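McyG protein (Microcystis aeruginosa PCC 7806, PDB 4R0M) binds phenylalanyl-adenylate through its adenylation domain, which probably activates a phenylalanine-like acid and passes it to the adjoining peptidyl carrier domain in microcystin synthesis. Local coordinates at residues A[19-23]-A[88-92]; A[116-121]-A[145-150]; A[360-366]-A[427-433]. One frame throughout, in Å; residues are numbered along the deposited sequence.

Contact 1 (A[19-23]-A[88-92]); sequences LSEVL and WACFL
Leu19 sets its methyl CD1 over the centre of the Phe91 ring, 3.5 Å from the ring centroid, in a CH-pi contact. Next to it lies the indole of Trp88. With chi1 at -80° its CG stands opposite the carbonyl carbon, and although CB does not point at the other helix, the ring's end draws nearer, until CZ3 lies 3.3 Å from the carbonyl O of Leu19, at the ring's edge. Phe91 CD2 sits over one indole face, toward its rim. Leu23 CD2 comes obliquely to within 3.7 Å of Trp88 CE3, and the same methyl also touches Leu92 CD2. Serine suits position 20 because it is small: Leu92 CD2 can settle 3.6 Å from Ser20 CB, while the hydroxyl turns to Thr18 for its hydrogen bond. Behind this layer Leu51 of helix 48-64 and Val238 of helix 227-240 press on Trp88. With an alanine in place of Trp88, a gap would probably open beneath Leu19 and Leu23, facing helix 80-93, and Phe91 CD2 would lose the indole face it lies over. The short helical segments run 119° apart. Sharing apolar contacts but no hydrogen bond, they are held by dispersion and shape.

Contact 2 (A[116-121]-A[145-150]); sequences LENVWK and SHLEGW
Trp120 is the largest bump on the inner side of the helical segment 116-121, and the hollow that receives it is made by the turn 147-150. With CG anti to the backbone N (chi1 -178°), it carries its indole toward the loop, so that CH2 comes 3.1 Å from Glu148 O, which lies at the ring's edge, and 3.9 Å from Leu147 CB. The floor of the hollow is Trp150. Its six-membered ring presents an edge to the face of Trp120 in a T-shaped stack, the planes at 60°, and Trp150 CE3 lies 3.5 Å from Trp120 CE2. Leu116 fills the next space along: its CG meets the edge of the Trp150 ring, 3.9 Å from CH2. Leu147 touches both indoles, its CD1 methyl covering part of one face of Trp150 within the loop and its CB meeting Trp120 obliquely.

The receiving shape depends on a type II beta turn from Leu147 to Trp150. Gly149 fits its third position, since a side chain there would run into the carbonyl O of Glu148. Just before, a Schellman motif with His146 as its C-prime residue ends helix 135-144 and swings the chain into this loop. Trp150 NE1 is tied to Ile138 O of that helix, fixing the floor, and Ile128 of strand 128-130 touches both tryptophans.

A water links the segments, accepting from Trp120 NE1 at 3.1 Å and hydrogen-bonded to Gly149 O at 3.1 Å. The contact is therefore mainly aromatic and apolar: Trp120 NE1 and Trp150 NE1 each have an oxygen partner, the water and Ile138 O, and the ring surfaces are left to pack largely against carbon.

Contact 3 (A[360-366]-A[427-433]); sequences FVSLGKP and KGELFIT. With FA5 (adenosine-5'-[phenylalaninyl-phosphate]), chain C.
Ser362 and Glu429 meet side chain to side chain: the serine hydroxyl donates to Glu429 OE1 at 2.7 Å, approaching the lone pair on the side away from the other carboxylate oxygen. With chi1 at 177°, the hydroxyl of Ser362 lies opposite the backbone N and beside the carbonyl carbon, where OG can accept from Gly364 N at 3.2 Å, closing an ST turn. A serine is apt here because one small hydroxyl serves both the turn and the neighbouring strand. Its CA, meanwhile, rests over one face of the Phe431 ring, while the carbonyl O of Phe360 comes to that ring's edge.

Phe360 likewise offers a face, here to a methyl. Thr433 CG2 is poised over its centre, 3.5 Å from the centroid, a fit for a beta-branched residue whose methyl points one way while OG1 turns toward Leu422 O in a weak bond. On the ligand side, Leu363 and Ile432 cross at about a right angle, Leu363 CD1 lying 3.5 Å from Ile432 CG1. These two apolar chains also line the adenine of phenylalanyl-adenylate: Leu363 CD1 is 3.5 Å from its N6, and Ile432 CG2 is 3.6 Å from its C2.

Between these side chains two backbone bonds set the register. Leu363 N donates to Leu430 O at 2.7 Å, and Leu430 N to the O of Gly364, whose positive phi is easily adopted without a side chain.

Beyond the contact, strand 365-366 edges the large mixed sheet, where the backbone of Lys365 is hydrogen-bonded to that of Trp345, whereas strand 429-435 pairs with strand 421-426, whose Tyr424 stacks on Phe431. The contact thus joins the two sheets, with Phe334 of strand 330-336 touching both Leu363 and Leu430.

From the N terminus, contact 1 comes first: after 64 intervening residues it brings helix 80-93 back against helix 19-27. Contact 2 then closes a shorter loop of 23 residues, joining helix 111-122 to the approach to strand 152-154, beside the four-stranded parallel sheet. Contact 3 spans 60 residues, among them several strands of the antiparallel sheet, which it fastens to the edge of the mixed sheet near the adenylate. The three loops follow in series, with no nesting or crossing. Contacts 1 and 2 have centres 28 Å apart, while contacts 2 and 3, 42 Å between centres, lie on opposite sides of the chain's centre.

Contact 1 (A[19-23]-A[88-92])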
loop_
_atom_site.group_PDB
_atom_site.type_symbol
_atom_site.label_atom_id
_atom_site.label_comp_id
_atom_site.label_asym_id
_atom_site.label_seq_id
_atom_site.Cartn_x
_atom_site.Cartn_y
_atom_site.Cartn_z
ATOM N N LEU A 19 -6.804 -6.299 20.474
ATOM C CA LEU A 19 -7.636 -6.460 19.283
ATOM C C LEU A 19 -8.907 -7.272 19.557
ATOM O O LEU A 19 -9.961 -6.983 18.993
ATOM C CB LEU A 19 -6.829 -7.068 18.128
ATOM C CG LEU A 19 -5.778 -6.155 17.484
ATOM C CD1 LEU A 19 -4.825 -6.958 16.613
ATOM C CD2 LEU A 19 -6.424 -5.037 16.679
ATOM N N SER A 20 -8.801 -8.271 20.430
ATOM C CA SER A 20 -9.948 -9.102 20.807
ATOM C C SER A 20 -11.063 -8.298 21.485
ATOM O O SER A 20 -12.241 -8.484 21.175
ATOM C CB SER A 20 -9.508 -10.275 21.686
ATOM O OG SER A 20 -8.522 -9.872 22.614
ATOM N N GLU A 21 -10.682 -7.397 22.389
ATOM C CA GLU A 21 -11.632 -6.507 23.065
ATOM C C GLU A 21 -12.324 -5.559 22.089
ATOM O O GLU A 21 -13.518 -5.278 22.226
ATOM C CB GLU A 21 -10.935 -5.709 24.172
ATOM C CG GLU A 21 -10.512 -6.555 25.365
ATOM C CD GLU A 21 -9.484 -5.875 26.254
ATOM O OE1 GLU A 21 -9.166 -4.690 26.021
ATOM O OE2 GLU A 21 -8.990 -6.538 27.192
ATOM N N VAL A 22 -11.565 -5.075 21.107
ATOM C CA VAL A 22 -12.087 -4.191 20.063
ATOM C C VAL A 22 -13.165 -4.886 19.224
ATOM O O VAL A 22 -14.215 -4.303 18.947
ATOM C CB VAL A 22 -10.944 -3.635 19.182
ATOM C CG1 VAL A 22 -11.467 -3.079 17.867
ATOM C CG2 VAL A 22 -10.177 -2.563 19.939
ATOM N N LEU A 23 -12.908 -6.135 18.841
ATOM C CA LEU A 23 -13.877 -6.924 18.084
ATOM C C LEU A 23 -15.102 -7.296 18.925
ATOM O O LEU A 23 -16.227 -7.283 18.423
ATOM C CB LEU A 23 -13.220 -8.181 17.496
ATOM C CG LEU A 23 -14.104 -9.189 16.749
ATOM C CD1 LEU A 23 -14.781 -8.569 15.533
ATOM C CD2 LEU A 23 -13.295 -10.413 16.348
ATOM N N TRP A 88 -8.595 -12.408 11.951
ATOM C CA TRP A 88 -9.186 -12.187 13.268
ATOM C C TRP A 88 -9.141 -13.408 14.137
ATOM O O TRP A 88 -9.013 -13.294 15.357
ATOM C CB TRP A 88 -10.608 -11.651 13.143
ATOM C CG TRP A 88 -10.628 -10.171 12.860
ATOM C CD1 TRP A 88 -10.879 -9.539 11.646
ATOM C CD2 TRP A 88 -10.355 -9.082 13.806
ATOM N NE1 TRP A 88 -10.793 -8.174 11.776
ATOM C CE2 TRP A 88 -10.481 -7.834 13.044
ATOM C CE3 TRP A 88 -10.037 -9.018 15.161
ATOM C CZ2 TRP A 88 -10.293 -6.592 13.633
ATOM C CZ3 TRP A 88 -9.848 -7.758 15.743
ATOM C CH2 TRP A 88 -9.972 -6.576 14.995
ATOM N N ALA A 89 -9.223 -14.586 13.524
ATOM C CA ALA A 89 -9.024 -15.841 14.248
ATOM C C ALA A 89 -7.672 -15.837 14.961
ATOM O O ALA A 89 -7.590 -16.152 16.150
ATOM C CB ALA A 89 -9.123 -17.028 13.305
ATOM N N CYS A 90 -6.626 -15.471 14.219
ATOM C CA CYS A 90 -5.273 -15.357 14.747
ATOM C C CYS A 90 -5.182 -14.296 15.842
ATOM O O CYS A 90 -4.552 -14.523 16.881
ATOM C CB CYS A 90 -4.282 -15.039 13.618
ATOM S SG CYS A 90 -4.098 -16.356 12.387
ATOM N N PHE A 91 -5.813 -13.145 15.614
ATOM C CA PHE A 91 -5.828 -12.067 16.610
ATOM C C PHE A 91 -6.404 -12.534 17.951
ATOM O O PHE A 91 -5.813 -12.284 19.005
ATOM C CB PHE A 91 -6.605 -10.847 16.101
ATOM C CG PHE A 91 -5.898 -10.062 15.024
ATOM C CD1 PHE A 91 -4.513 -10.121 14.876
ATOM C CD2 PHE A 91 -6.620 -9.232 14.175
ATOM C CE1 PHE A 91 -3.873 -9.383 13.889
ATOM C CE2 PHE A 91 -5.983 -8.492 13.187
ATOM C CZ PHE A 91 -4.607 -8.569 13.043
ATOM N N LEU A 92 -7.542 -13.226 17.898
ATOM C CA LEU A 92 -8.237 -13.698 19.098
ATOM C C LEU A 92 -7.450 -14.748 19.880
ATOM O O LEU A 92 -7.507 -14.779 21.110
ATOM C CB LEU A 92 -9.620 -14.252 18.744
ATOM C CG LEU A 92 -10.697 -13.351 18.131
ATOM C CD1 LEU A 92 -11.910 -14.188 17.761
ATOM C CD2 LEU A 92 -11.104 -12.215 19.056
#

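Contact 2 (A[116-121]-A[145-150])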
loop_
_atom_site.group_PDB
_atom_site.type_symbol
_atom_site.label_atom_id
_atom_site.label_comp_id
_atom_site.label_asym_id
_atom_site.label_seq_id
_atom_site.Cartn_x
_atom_site.Cartn_y
_atom_site.Cartn_z
ATOM N N LEU A 116 7.471 -15.350 -0.305
ATOM C CA LEU A 116 6.825 -16.434 0.431
ATOM C C LEU A 116 7.842 -17.451 0.952
ATOM O O LEU A 116 7.800 -17.821 2.127
ATOM C CB LEU A 116 5.766 -17.126 -0.438
ATOM C CG LEU A 116 5.171 -18.457 0.038
ATOM C CD1 LEU A 116 4.377 -18.308 1.333
ATOM C CD2 LEU A 116 4.309 -19.067 -1.056
ATOM N N GLU A 117 8.752 -17.884 0.079
ATOM C CA GLU A 117 9.793 -18.848 0.446
ATOM C C GLU A 117 10.800 -18.274 1.443
ATOM O O GLU A 117 11.203 -18.965 2.380
ATOM C CB GLU A 117 10.513 -19.381 -0.800
ATOM C CG GLU A 117 9.640 -20.268 -1.676
ATOM C CD GLU A 117 10.355 -20.813 -2.901
ATOM O OE1 GLU A 117 11.580 -20.617 -3.038
ATOM O OE2 GLU A 117 9.683 -21.449 -3.736
ATOM N N ASN A 118 11.197 -17.018 1.237
ATOM C CA ASN A 118 12.152 -16.355 2.128
ATOM C C ASN A 118 11.594 -16.151 3.532
ATOM O O ASN A 118 12.250 -16.485 4.519
ATOM C CB ASN A 118 12.625 -15.017 1.545
ATOM C CG ASN A 118 13.647 -15.186 0.429
ATOM O OD1 ASN A 118 14.309 -16.220 0.320
ATOM N ND2 ASN A 118 13.783 -14.159 -0.403
ATOM N N VAL A 119 10.380 -15.608 3.607
ATOM C CA VAL A 119 9.692 -15.388 4.876
ATOM C C VAL A 119 9.484 -16.721 5.597
ATOM O O VAL A 119 9.715 -16.821 6.804
ATOM C CB VAL A 119 8.349 -14.642 4.671
ATOM C CG1 VAL A 119 7.522 -14.623 5.948
ATOM C CG2 VAL A 119 8.600 -13.223 4.180
ATOM N N TRP A 120 9.072 -17.740 4.842
ATOM C CA TRP A 120 8.882 -19.095 5.367
ATOM C C TRP A 120 10.124 -19.626 6.032
ATOM O O TRP A 120 10.043 -20.258 7.088
ATOM C CB TRP A 120 8.428 -20.025 4.247
ATOM C CG TRP A 120 8.143 -21.449 4.659
ATOM C CD1 TRP A 120 6.998 -21.946 5.278
ATOM C CD2 TRP A 120 9.003 -22.623 4.455
ATOM N NE1 TRP A 120 7.095 -23.301 5.478
ATOM C CE2 TRP A 120 8.270 -23.771 5.008
ATOM C CE3 TRP A 120 10.261 -22.831 3.899
ATOM C CZ2 TRP A 120 8.794 -25.056 4.989
ATOM C CZ3 TRP A 120 10.779 -24.131 3.888
ATOM C CH2 TRP A 120 10.062 -25.213 4.420
ATOM N N LYS A 121 11.280 -19.365 5.425
ATOM C CA LYS A 121 12.567 -19.782 5.983
ATOM C C LYS A 121 12.957 -18.950 7.208
ATOM O O LYS A 121 13.468 -19.489 8.191
ATOM C CB LYS A 121 13.665 -19.732 4.913
ATOM C CG LYS A 121 13.539 -20.829 3.865
ATOM C CD LYS A 121 14.422 -20.582 2.649
ATOM C CE LYS A 121 14.177 -21.640 1.582
ATOM N NZ LYS A 121 15.165 -21.576 0.467
ATOM N N SER A 145 9.866 -27.699 -5.290
ATOM C CA SER A 145 11.089 -27.095 -4.760
ATOM C C SER A 145 11.603 -27.835 -3.525
ATOM O O SER A 145 12.507 -27.353 -2.841
ATOM C CB SER A 145 10.875 -25.609 -4.454
ATOM O OG SER A 145 10.740 -24.860 -5.649
ATOM N N HIS A 146 11.017 -29.002 -3.252
ATOM C CA HIS A 146 11.448 -29.902 -2.172
ATOM C C HIS A 146 11.667 -29.209 -0.851
ATOM O O HIS A 146 12.707 -29.373 -0.210
ATOM C CB HIS A 146 12.693 -30.686 -2.589
ATOM C CG HIS A 146 12.422 -31.744 -3.629
ATOM N ND1 HIS A 146 12.169 -31.447 -4.916
ATOM C CD2 HIS A 146 12.369 -33.132 -3.527
ATOM C CE1 HIS A 146 11.961 -32.585 -5.605
ATOM N NE2 HIS A 146 12.084 -33.615 -4.754
ATOM N N LEU A 147 10.673 -28.430 -0.436
ATOM C CA LEU A 147 10.760 -27.653 0.793
ATOM C C LEU A 147 10.271 -28.484 1.976
ATOM O O LEU A 147 9.092 -28.840 2.062
ATOM C CB LEU A 147 9.978 -26.341 0.650
ATOM C CG LEU A 147 10.405 -25.459 -0.535
ATOM C CD1 LEU A 147 9.311 -24.479 -0.934
ATOM C CD2 LEU A 147 11.718 -24.734 -0.252
ATOM N N GLU A 148 11.201 -28.798 2.876
ATOM C CA GLU A 148 10.962 -29.723 3.981
ATOM C C GLU A 148 10.026 -29.141 5.045
ATOM O O GLU A 148 10.308 -28.089 5.624
ATOM C CB GLU A 148 12.301 -30.133 4.603
ATOM C CG GLU A 148 12.246 -31.343 5.524
ATOM C CD GLU A 148 13.601 -31.691 6.121
ATOM O OE1 GLU A 148 14.506 -30.824 6.124
ATOM O OE2 GLU A 148 13.765 -32.837 6.593
ATOM N N GLY A 149 8.916 -29.836 5.289
ATOM C CA GLY A 149 7.938 -29.429 6.300
ATOM C C GLY A 149 6.878 -28.467 5.793
ATOM O O GLY A 149 6.096 -27.926 6.578
ATOM N N TRP A 150 6.861 -28.258 4.477
ATOM C CA TRP A 150 5.900 -27.388 3.803
ATOM C C TRP A 150 4.504 -27.882 4.032
ATOM O O TRP A 150 4.147 -28.983 3.602
ATOM C CB TRP A 150 6.215 -27.374 2.313
ATOM C CG TRP A 150 5.524 -26.316 1.483
ATOM C CD1 TRP A 150 4.387 -26.465 0.694
ATOM C CD2 TRP A 150 5.939 -24.916 1.290
ATOM N NE1 TRP A 150 4.073 -25.292 0.058
ATOM C CE2 TRP A 150 4.962 -24.322 0.372
ATOM C CE3 TRP A 150 6.976 -24.125 1.776
ATOM C CZ2 TRP A 150 5.040 -22.995 -0.030
ATOM C CZ3 TRP A 150 7.045 -22.786 1.363
ATOM C CH2 TRP A 150 6.100 -22.237 0.482
HETATM O O HOH W 1 4.718 -25.104 6.354
#

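Contact 3 (A[360-366]-A[427-433])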
loop_
_atom_site.group_PDB
_atom_site.type_symbol
_atom_site.label_atom_id
_atom_site.label_comp_id
_atom_site.label_asym_id
_atom_site.label_seq_id
_atom_site.Cartn_x
_atom_site.Cartn_y
_atom_site.Cartn_z
ATOM N N PHE A 360 4.887 20.227 -4.666
ATOM C CA PHE A 360 4.680 19.253 -3.630
ATOM C C PHE A 360 3.365 19.464 -2.926
ATOM O O PHE A 360 3.002 20.563 -2.598
ATOM C CB PHE A 360 5.858 19.256 -2.676
ATOM C CG PHE A 360 7.169 19.047 -3.365
ATOM C CD1 PHE A 360 7.408 17.897 -4.062
ATOM C CD2 PHE A 360 8.134 20.005 -3.344
ATOM C CE1 PHE A 360 8.595 17.691 -4.707
ATOM C CE2 PHE A 360 9.313 19.817 -4.001
ATOM C CZ PHE A 360 9.547 18.654 -4.680
ATOM N N VAL A 361 2.627 18.387 -2.772
ATOM C CA VAL A 361 1.388 18.366 -2.061
ATOM C C VAL A 361 1.599 18.227 -0.577
ATOM O O VAL A 361 2.481 17.535 -0.154
ATOM C CB VAL A 361 0.571 17.207 -2.539
ATOM C CG1 VAL A 361 -0.751 17.176 -1.841
ATOM C CG2 VAL A 361 0.367 17.329 -4.019
ATOM N N SER A 362 0.807 18.921 0.217
ATOM C CA SER A 362 0.867 18.749 1.651
ATOM C C SER A 362 0.231 17.453 2.057
ATOM O O SER A 362 -0.849 17.138 1.627
ATOM C CB SER A 362 0.156 19.886 2.352
ATOM O OG SER A 362 0.133 19.716 3.738
ATOM N N LEU A 363 0.917 16.731 2.919
ATOM C CA LEU A 363 0.410 15.484 3.485
ATOM C C LEU A 363 -0.059 15.686 4.930
ATOM O O LEU A 363 -0.309 14.725 5.664
ATOM C CB LEU A 363 1.460 14.370 3.373
ATOM C CG LEU A 363 2.070 14.101 1.988
ATOM C CD1 LEU A 363 3.043 12.939 2.057
ATOM C CD2 LEU A 363 1.016 13.839 0.921
ATOM N N GLY A 364 -0.178 16.952 5.323
ATOM C CA GLY A 364 -0.811 17.333 6.579
ATOM C C GLY A 364 0.022 17.160 7.830
ATOM O O GLY A 364 1.243 17.004 7.769
ATOM N N LYS A 365 -0.662 17.186 8.970
ATOM C CA LYS A 365 -0.029 17.121 10.282
ATOM C C LYS A 365 -0.182 15.725 10.886
ATOM O O LYS A 365 -1.120 15.008 10.543
ATOM C CB LYS A 365 -0.641 18.176 11.212
ATOM C CG LYS A 365 -0.459 19.610 10.736
ATOM C CD LYS A 365 -1.020 20.605 11.738
ATOM C CE LYS A 365 -0.988 22.023 11.187
ATOM N NZ LYS A 365 -1.474 23.017 12.186
ATOM N N PRO A 366 0.735 15.338 11.795
ATOM C CA PRO A 366 0.676 14.017 12.413
ATOM C C PRO A 366 -0.482 13.853 13.394
ATOM O O PRO A 366 -0.946 14.834 13.982
ATOM C CB PRO A 366 2.006 13.925 13.161
ATOM C CG PRO A 366 2.337 15.336 13.488
ATOM C CD PRO A 366 1.889 16.114 12.285
ATOM N N LYS A 427 4.991 24.982 8.352
ATOM C CA LYS A 427 3.888 25.322 9.263
ATOM C C LYS A 427 3.254 24.074 9.888
ATOM O O LYS A 427 2.041 24.014 10.102
ATOM C CB LYS A 427 2.833 26.191 8.558
ATOM C CG LYS A 427 3.336 27.561 8.129
ATOM C CD LYS A 427 2.309 28.293 7.276
ATOM C CE LYS A 427 2.815 29.669 6.870
ATOM N NZ LYS A 427 1.868 30.381 5.966
ATOM N N GLY A 428 4.092 23.078 10.169
ATOM C CA GLY A 428 3.643 21.834 10.787
ATOM C C GLY A 428 3.172 20.746 9.832
ATOM O O GLY A 428 2.928 19.615 10.251
ATOM N N GLU A 429 3.044 21.083 8.550
ATOM C CA GLU A 429 2.567 20.135 7.544
ATOM C C GLU A 429 3.721 19.404 6.855
ATOM O O GLU A 429 4.742 20.011 6.528
ATOM C CB GLU A 429 1.689 20.849 6.513
ATOM C CG GLU A 429 0.352 21.326 7.059
ATOM C CD GLU A 429 -0.357 22.301 6.134
ATOM O OE1 GLU A 429 -0.491 22.008 4.925
ATOM O OE2 GLU A 429 -0.793 23.365 6.623
ATOM N N LEU A 430 3.551 18.100 6.639
ATOM C CA LEU A 430 4.575 17.287 5.984
ATOM C C LEU A 430 4.471 17.345 4.464
ATOM O O LEU A 430 3.385 17.193 3.899
ATOM C CB LEU A 430 4.522 15.829 6.465
ATOM C CG LEU A 430 5.420 14.788 5.767
ATOM C CD1 LEU A 430 6.904 15.076 5.971
ATOM C CD2 LEU A 430 5.081 13.381 6.235
ATOM N N PHE A 431 5.612 17.571 3.820
ATOM C CA PHE A 431 5.724 17.543 2.366
ATOM C C PHE A 431 6.815 16.541 1.988
ATOM O O PHE A 431 7.999 16.793 2.222
ATOM C CB PHE A 431 6.094 18.928 1.820
ATOM C CG PHE A 431 5.032 19.983 2.011
ATOM C CD1 PHE A 431 4.826 20.576 3.256
ATOM C CD2 PHE A 431 4.263 20.414 0.934
ATOM C CE1 PHE A 431 3.856 21.553 3.427
ATOM C CE2 PHE A 431 3.296 21.394 1.097
ATOM C CZ PHE A 431 3.092 21.964 2.345
ATOM N N ILE A 432 6.420 15.401 1.423
ATOM C CA ILE A 432 7.388 14.420 0.923
ATOM C C ILE A 432 7.863 14.845 -0.469
ATOM O O ILE A 432 7.051 15.197 -1.327
ATOM C CB ILE A 432 6.814 12.977 0.912
ATOM C CG1 ILE A 432 6.523 12.485 2.341
ATOM C CG2 ILE A 432 7.746 12.006 0.192
ATOM C CD1 ILE A 432 7.724 12.394 3.261
ATOM N N THR A 433 9.177 14.822 -0.676
ATOM C CA THR A 433 9.777 15.262 -1.939
ATOM C C THR A 433 10.377 14.105 -2.738
ATOM O O THR A 433 10.376 14.125 -3.972
ATOM C CB THR A 433 10.842 16.354 -1.714
ATOM O OG1 THR A 433 11.776 15.921 -0.716
ATOM C CG2 THR A 433 10.187 17.646 -1.253
HETATM C C FA5 C . 2.485 1.949 2.200
HETATM O O FA5 C . 2.571 2.056 0.982
HETATM C CA FA5 C . 1.685 2.952 2.991
HETATM N N FA5 C . 2.167 4.239 2.550
HETATM C CB FA5 C . 0.180 2.859 2.701
HETATM C CG FA5 C . -0.764 3.902 3.313
HETATM C CD1 FA5 C . -0.343 5.124 3.840
HETATM C CD2 FA5 C . -2.138 3.625 3.337
HETATM C CE1 FA5 C . -1.263 6.032 4.380
HETATM C CE2 FA5 C . -3.067 4.527 3.867
HETATM C CZ FA5 C . -2.626 5.739 4.394
HETATM P P FA5 C . 4.724 0.432 2.491
HETATM O OP1 FA5 C . 4.694 -0.592 1.388
HETATM O OP2 FA5 C . 5.428 0.091 3.780
HETATM O OP3 FA5 C . 3.197 0.851 2.853
HETATM O "O5'" FA5 C . 5.412 1.749 1.865
HETATM C "C5'" FA5 C . 5.676 2.919 2.635
HETATM C "C4'" FA5 C . 6.393 3.921 1.742
HETATM O "O4'" FA5 C . 5.557 4.389 0.677
HETATM C "C3'" FA5 C . 6.810 5.177 2.480
HETATM O "O3'" FA5 C . 8.027 4.997 3.201
HETATM C "C2'" FA5 C . 6.962 6.167 1.347
HETATM O "O2'" FA5 C . 8.244 6.025 0.725
HETATM C "C1'" FA5 C . 5.899 5.741 0.358
HETATM N N9 FA5 C . 4.719 6.630 0.515
HETATM C C8 FA5 C . 3.580 6.317 1.159
HETATM N N7 FA5 C . 2.690 7.339 1.126
HETATM C C5 FA5 C . 3.266 8.349 0.450
HETATM C C6 FA5 C . 2.884 9.725 0.044
HETATM N N6 FA5 C . 1.676 10.241 0.366
HETATM N N1 FA5 C . 3.785 10.454 -0.658
HETATM C C2 FA5 C . 4.996 9.958 -0.985
HETATM N N3 FA5 C . 5.406 8.718 -0.657
HETATM C C4 FA5 C . 4.605 7.879 0.051
#